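Local coordinates for protein L-asparaginase I (Vibrio cholerae, PDB 2OCD) that probably hydrolyses L-asparagine to L-aspartate and ammonium as a homotetrameric asparaginase, at residues Asn229-Leu232 with Ala237-Leu240; Thr115-Pro120 with Leu124-Gln129. One frame throughout, in Å; residues are numbered along the deposited sequence.

Interaction 2 comes first along the chain and closes before interaction 1 opens; their centres are about 38 Å apart, on opposite sides of the chain's centre, and they do not touch. Residues 115-120 and 124-129 bring the loop after strand 112-115, part of the large mixed sheet of the N-terminal asparaginase region, up to the start of helix 127-141. Residues 229-232 and 237-240 belong to the C-terminal region, where helix 224-231 packs on strands of the four-stranded parallel sheet. Interaction 2 lies next to the predicted active-site threonine, Thr14, whereas interaction 1 lies away from the annotated sites and joins a helix to its sheet.

Interaction 1 of 2, residues Asn229-Leu232 with Ala237-Leu240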
loop_
_atom_site.group_PDB
_atom_site.type_symbol
_atom_site.label_atom_id
_atom_site.label_comp_id
_atom_site.label_asym_id
_atom_site.label_seq_id
_atom_site.Cartn_x
_atom_site.Cartn_y
_atom_site.Cartn_z
ATOM N N ASN B 229 26.534 -29.641 17.949
ATOM C CA ASN B 229 26.443 -30.376 16.674
ATOM C C ASN B 229 26.741 -29.506 15.493
ATOM O O ASN B 229 27.431 -29.923 14.561
ATOM C CB ASN B 229 25.033 -30.967 16.463
ATOM C CG ASN B 229 24.752 -32.160 17.380
ATOM O OD1 ASN B 229 25.662 -32.682 18.038
ATOM N ND2 ASN B 229 23.474 -32.583 17.446
ATOM N N THR B 230 26.201 -28.296 15.518
ATOM C CA THR B 230 26.392 -27.367 14.414
ATOM C C THR B 230 27.840 -26.835 14.353
ATOM O O THR B 230 28.235 -26.261 13.343
ATOM C CB THR B 230 25.477 -26.120 14.547
ATOM O OG1 THR B 230 25.842 -25.390 15.746
ATOM C CG2 THR B 230 24.011 -26.492 14.588
ATOM N N LEU B 231 28.608 -26.969 15.433
ATOM C CA LEU B 231 29.963 -26.422 15.460
ATOM C C LEU B 231 31.011 -27.498 15.163
ATOM O O LEU B 231 32.188 -27.197 15.063
ATOM C CB LEU B 231 30.259 -25.699 16.802
ATOM C CG LEU B 231 29.579 -24.343 17.009
ATOM C CD1 LEU B 231 29.473 -24.005 18.463
ATOM C CD2 LEU B 231 30.268 -23.201 16.270
ATOM N N LEU B 232 30.603 -28.752 15.022
ATOM C CA LEU B 232 31.591 -29.787 14.784
ATOM C C LEU B 232 32.300 -29.552 13.469
ATOM O O LEU B 232 31.761 -28.911 12.555
ATOM C CB LEU B 232 30.987 -31.188 14.802
ATOM C CG LEU B 232 30.778 -31.774 16.189
ATOM C CD1 LEU B 232 30.138 -33.190 16.130
ATOM C CD2 LEU B 232 32.107 -31.778 16.947
ATOM N N ALA B 237 32.662 -21.467 9.621
ATOM C CA ALA B 237 31.873 -20.261 9.891
ATOM C C ALA B 237 30.451 -20.631 10.301
ATOM O O ALA B 237 30.004 -21.767 10.104
ATOM C CB ALA B 237 31.865 -19.289 8.701
HETATM N N MSE B 238 29.759 -19.643 10.871
HETATM C CA MSE B 238 28.549 -19.848 11.635
HETATM C C MSE B 238 27.716 -18.568 11.647
HETATM O O MSE B 238 28.101 -17.544 12.223
HETATM C CB MSE B 238 28.977 -20.213 13.057
HETATM C CG MSE B 238 27.946 -20.014 14.197
HETATM SE SE MSE B 238 26.641 -21.427 14.196
HETATM C CE MSE B 238 27.723 -22.891 13.393
ATOM N N ILE B 239 26.563 -18.629 11.022
ATOM C CA ILE B 239 25.599 -17.533 11.062
ATOM C C ILE B 239 24.542 -17.800 12.158
ATOM O O ILE B 239 23.880 -18.813 12.184
ATOM C CB ILE B 239 24.915 -17.318 9.682
ATOM C CG1 ILE B 239 25.971 -17.032 8.618
ATOM C CG2 ILE B 239 23.905 -16.160 9.724
ATOM C CD1 ILE B 239 25.378 -16.999 7.202
ATOM N N LEU B 240 24.392 -16.828 13.040
ATOM C CA LEU B 240 23.502 -16.923 14.167
ATOM C C LEU B 240 22.326 -16.030 13.918
ATOM O O LEU B 240 22.522 -14.847 13.890
ATOM C CB LEU B 240 24.253 -16.409 15.347
ATOM C CG LEU B 240 24.124 -17.100 16.666
ATOM C CD1 LEU B 240 24.561 -18.562 16.524
ATOM C CD2 LEU B 240 25.044 -16.245 17.579
#
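With CG anti to the backbone N (chi1 159°) and bends at both following torsions, the side chain of Met238, present as selenomethionine, rises from strand 237-242 and turns its terminal methyl CE toward Thr230 and Leu231 at the end of helix 224-231. Leu231 meets it with one branch: CG sits anti to its own carbonyl carbon (chi1 -73°), which brings CD2 to 3.9 Å from Met238 CE although the CB of Leu231 does not aim at the strand. Thr230 does point its CB at the strand, and its OG1 lies 3.9 Å from Met238 CE. That hydroxyl is engaged within the helix, by a hydrogen bond with Ile227 O. The carbonyl comes closer still, Thr230 O standing 3.4 Å from Met238 CE. Both helix side chains cross Met238 at about a right angle, and no hydrogen bond links the two segments. The contact is thus one methyl group set against a carbonyl, a hydroxyl and a leucine branch; it buries little surface, and only the Leu231 branch gives an apolar pair. Ile216 of the neighbouring strand 213-217 touches both Thr230 and Met238, Val268 touches Met238 from strand 267-272, and Leu231 also touches Gln257 and Ala261 of helix 252-263. A short connection of four residues separates the two segments, so the chain turns back almost at once, bringing Met238 CE against Thr230 and Leu231. This is helix-on-sheet packing in a beta-alpha-beta unit, strand 213-217, helix 224-231 and parallel strand 237-242, of the C-terminal asparaginase domain.

Interaction 2 of 2, residues Thr115-Pro120 with Leu124-Gln129; sequences TGSQIP and LRSDGQ
The carboxylate of Asp127 faces two successive backbone N-H groups of the 115-120 loop, while Ser126 just before it provides the N-cap of helix 127-141, its OG accepting from Gly128 N at 2.9 Å. Asp127 holds CG between its backbone N and carbonyl carbon (chi1 52°), which swings the carboxylate across to the loop. There Asp127 OD2 accepts from Gln118 N at 2.9 Å, nearly straight at 165°, and Asp127 OD1 accepts from Ile119 N at 3.1 Å; each oxygen uses its syn lone pair. A second, weak bond runs from Gln118 N to OD1. The two side chains of Gln118 and Asp127 cross at about a right angle, with amide and carboxylate planes 72° apart, and the Gln118 amide turns elsewhere, bonding through NE2 to Gly168 O. Ile119 also crosses Asp127, with Ile119 CB lying 3.7 Å from Asp127 OD1. Its CG2 packs against CA and CB of Ser126. Ser117 presses its CB over the first turn of the helix, 3.3 Å from Gly128 N. The carboxylate and the N-cap together fasten the loop to the helix start, next to the predicted active-site Thr14, which the ring of Pro120 touches. Arg125 reaches a neighbouring subunit, bonding to Gly184 O and Asn134 OD1 there, so the same corner also serves the tetramer. Two hydroxyls grip a single carbonyl: Ser126 OG and Ser117 OG each donate to Ile119 O at 2.6 Å, both well out of the carbonyl plane and from opposite faces of it.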
loop_
_atom_site.group_PDB
_atom_site.type_symbol
_atom_site.label_atom_id
_atom_site.label_comp_id
_atom_site.label_asym_id
_atom_site.label_seq_id
_atom_site.Cartn_x
_atom_site.Cartn_y
_atom_site.Cartn_z
ATOM N N THR B 115 18.180 -11.621 -13.805
ATOM C CA THR B 115 16.730 -11.633 -13.879
ATOM C C THR B 115 16.197 -12.978 -14.324
ATOM O O THR B 115 16.947 -13.931 -14.551
ATOM C CB THR B 115 16.206 -10.456 -14.759
ATOM O OG1 THR B 115 14.789 -10.288 -14.573
ATOM C CG2 THR B 115 16.485 -10.653 -16.176
ATOM N N GLY B 116 14.886 -13.054 -14.425
ATOM C CA GLY B 116 14.198 -14.306 -14.740
ATOM C C GLY B 116 12.711 -14.055 -14.821
ATOM O O GLY B 116 12.252 -12.905 -14.978
ATOM N N SER B 117 11.943 -15.130 -14.708
ATOM C CA SER B 117 10.514 -15.035 -14.701
ATOM C C SER B 117 9.865 -16.283 -14.083
ATOM O O SER B 117 10.480 -17.323 -13.966
ATOM C CB SER B 117 10.018 -14.809 -16.131
ATOM O OG SER B 117 10.012 -16.028 -16.872
ATOM N N GLN B 118 8.619 -16.127 -13.645
ATOM C CA GLN B 118 7.832 -17.235 -13.130
ATOM C C GLN B 118 7.321 -18.052 -14.278
ATOM O O GLN B 118 7.178 -19.240 -14.154
ATOM C CB GLN B 118 6.592 -16.743 -12.362
ATOM C CG GLN B 118 6.881 -16.029 -11.078
ATOM C CD GLN B 118 5.595 -15.494 -10.399
ATOM O OE1 GLN B 118 5.549 -14.327 -9.939
ATOM N NE2 GLN B 118 4.545 -16.343 -10.341
ATOM N N ILE B 119 6.969 -17.388 -15.368
ATOM C CA ILE B 119 6.286 -18.037 -16.481
ATOM C C ILE B 119 7.245 -18.090 -17.681
ATOM O O ILE B 119 7.883 -17.092 -18.015
ATOM C CB ILE B 119 5.005 -17.235 -16.881
ATOM C CG1 ILE B 119 4.029 -17.056 -15.699
ATOM C CG2 ILE B 119 4.291 -17.892 -17.992
ATOM C CD1 ILE B 119 3.491 -18.340 -15.127
ATOM N N PRO B 120 7.338 -19.231 -18.368
ATOM C CA PRO B 120 8.232 -19.157 -19.519
ATOM C C PRO B 120 7.818 -18.079 -20.509
ATOM O O PRO B 120 6.648 -17.829 -20.647
ATOM C CB PRO B 120 8.103 -20.527 -20.171
ATOM C CG PRO B 120 7.416 -21.373 -19.189
ATOM C CD PRO B 120 6.683 -20.531 -18.221
ATOM N N LEU B 124 1.750 -17.616 -22.791
ATOM C CA LEU B 124 1.047 -16.325 -22.952
ATOM C C LEU B 124 1.198 -15.422 -21.705
ATOM O O LEU B 124 1.267 -15.913 -20.586
ATOM C CB LEU B 124 -0.433 -16.581 -23.267
ATOM C CG LEU B 124 -1.402 -15.419 -23.545
ATOM C CD1 LEU B 124 -0.944 -14.521 -24.673
ATOM C CD2 LEU B 124 -2.763 -15.988 -23.841
ATOM N N ARG B 125 1.269 -14.111 -21.908
ATOM C CA ARG B 125 1.443 -13.109 -20.810
ATOM C C ARG B 125 2.489 -13.448 -19.721
ATOM O O ARG B 125 2.297 -13.184 -18.518
ATOM C CB ARG B 125 0.085 -12.692 -20.197
ATOM C CG ARG B 125 -0.687 -13.736 -19.400
ATOM C CD ARG B 125 -2.202 -13.346 -19.240
ATOM N NE ARG B 125 -2.332 -11.982 -18.771
ATOM C CZ ARG B 125 -2.275 -11.602 -17.503
ATOM N NH1 ARG B 125 -2.147 -12.479 -16.535
ATOM N NH2 ARG B 125 -2.366 -10.321 -17.188
ATOM N N SER B 126 3.617 -13.991 -20.167
ATOM C CA SER B 126 4.768 -14.162 -19.317
ATOM C C SER B 126 5.346 -12.840 -18.751
ATOM O O SER B 126 5.426 -11.846 -19.424
ATOM C CB SER B 126 5.865 -14.864 -20.102
ATOM O OG SER B 126 7.025 -15.044 -19.304
ATOM N N ASP B 127 5.818 -12.882 -17.518
ATOM C CA ASP B 127 6.534 -11.778 -16.921
ATOM C C ASP B 127 7.933 -11.688 -17.493
ATOM O O ASP B 127 8.607 -10.652 -17.399
ATOM C CB ASP B 127 6.578 -11.914 -15.378
ATOM C CG ASP B 127 7.096 -13.280 -14.903
ATOM O OD1 ASP B 127 6.751 -14.342 -15.469
ATOM O OD2 ASP B 127 7.848 -13.300 -13.930
ATOM N N GLY B 128 8.389 -12.780 -18.094
ATOM C CA GLY B 128 9.663 -12.771 -18.774
ATOM C C GLY B 128 9.877 -11.650 -19.777
ATOM O O GLY B 128 10.987 -11.114 -19.880
ATOM N N GLN B 129 8.863 -11.282 -20.540
ATOM C CA GLN B 129 9.182 -10.374 -21.639
ATOM C C GLN B 129 9.490 -9.006 -21.058
ATOM O O GLN B 129 10.503 -8.421 -21.390
ATOM C CB GLN B 129 8.128 -10.331 -22.763
ATOM C CG GLN B 129 6.811 -9.681 -22.366
ATOM C CD GLN B 129 6.120 -8.940 -23.511
ATOM O OE1 GLN B 129 4.898 -8.687 -23.441
ATOM N NE2 GLN B 129 6.895 -8.570 -24.565
#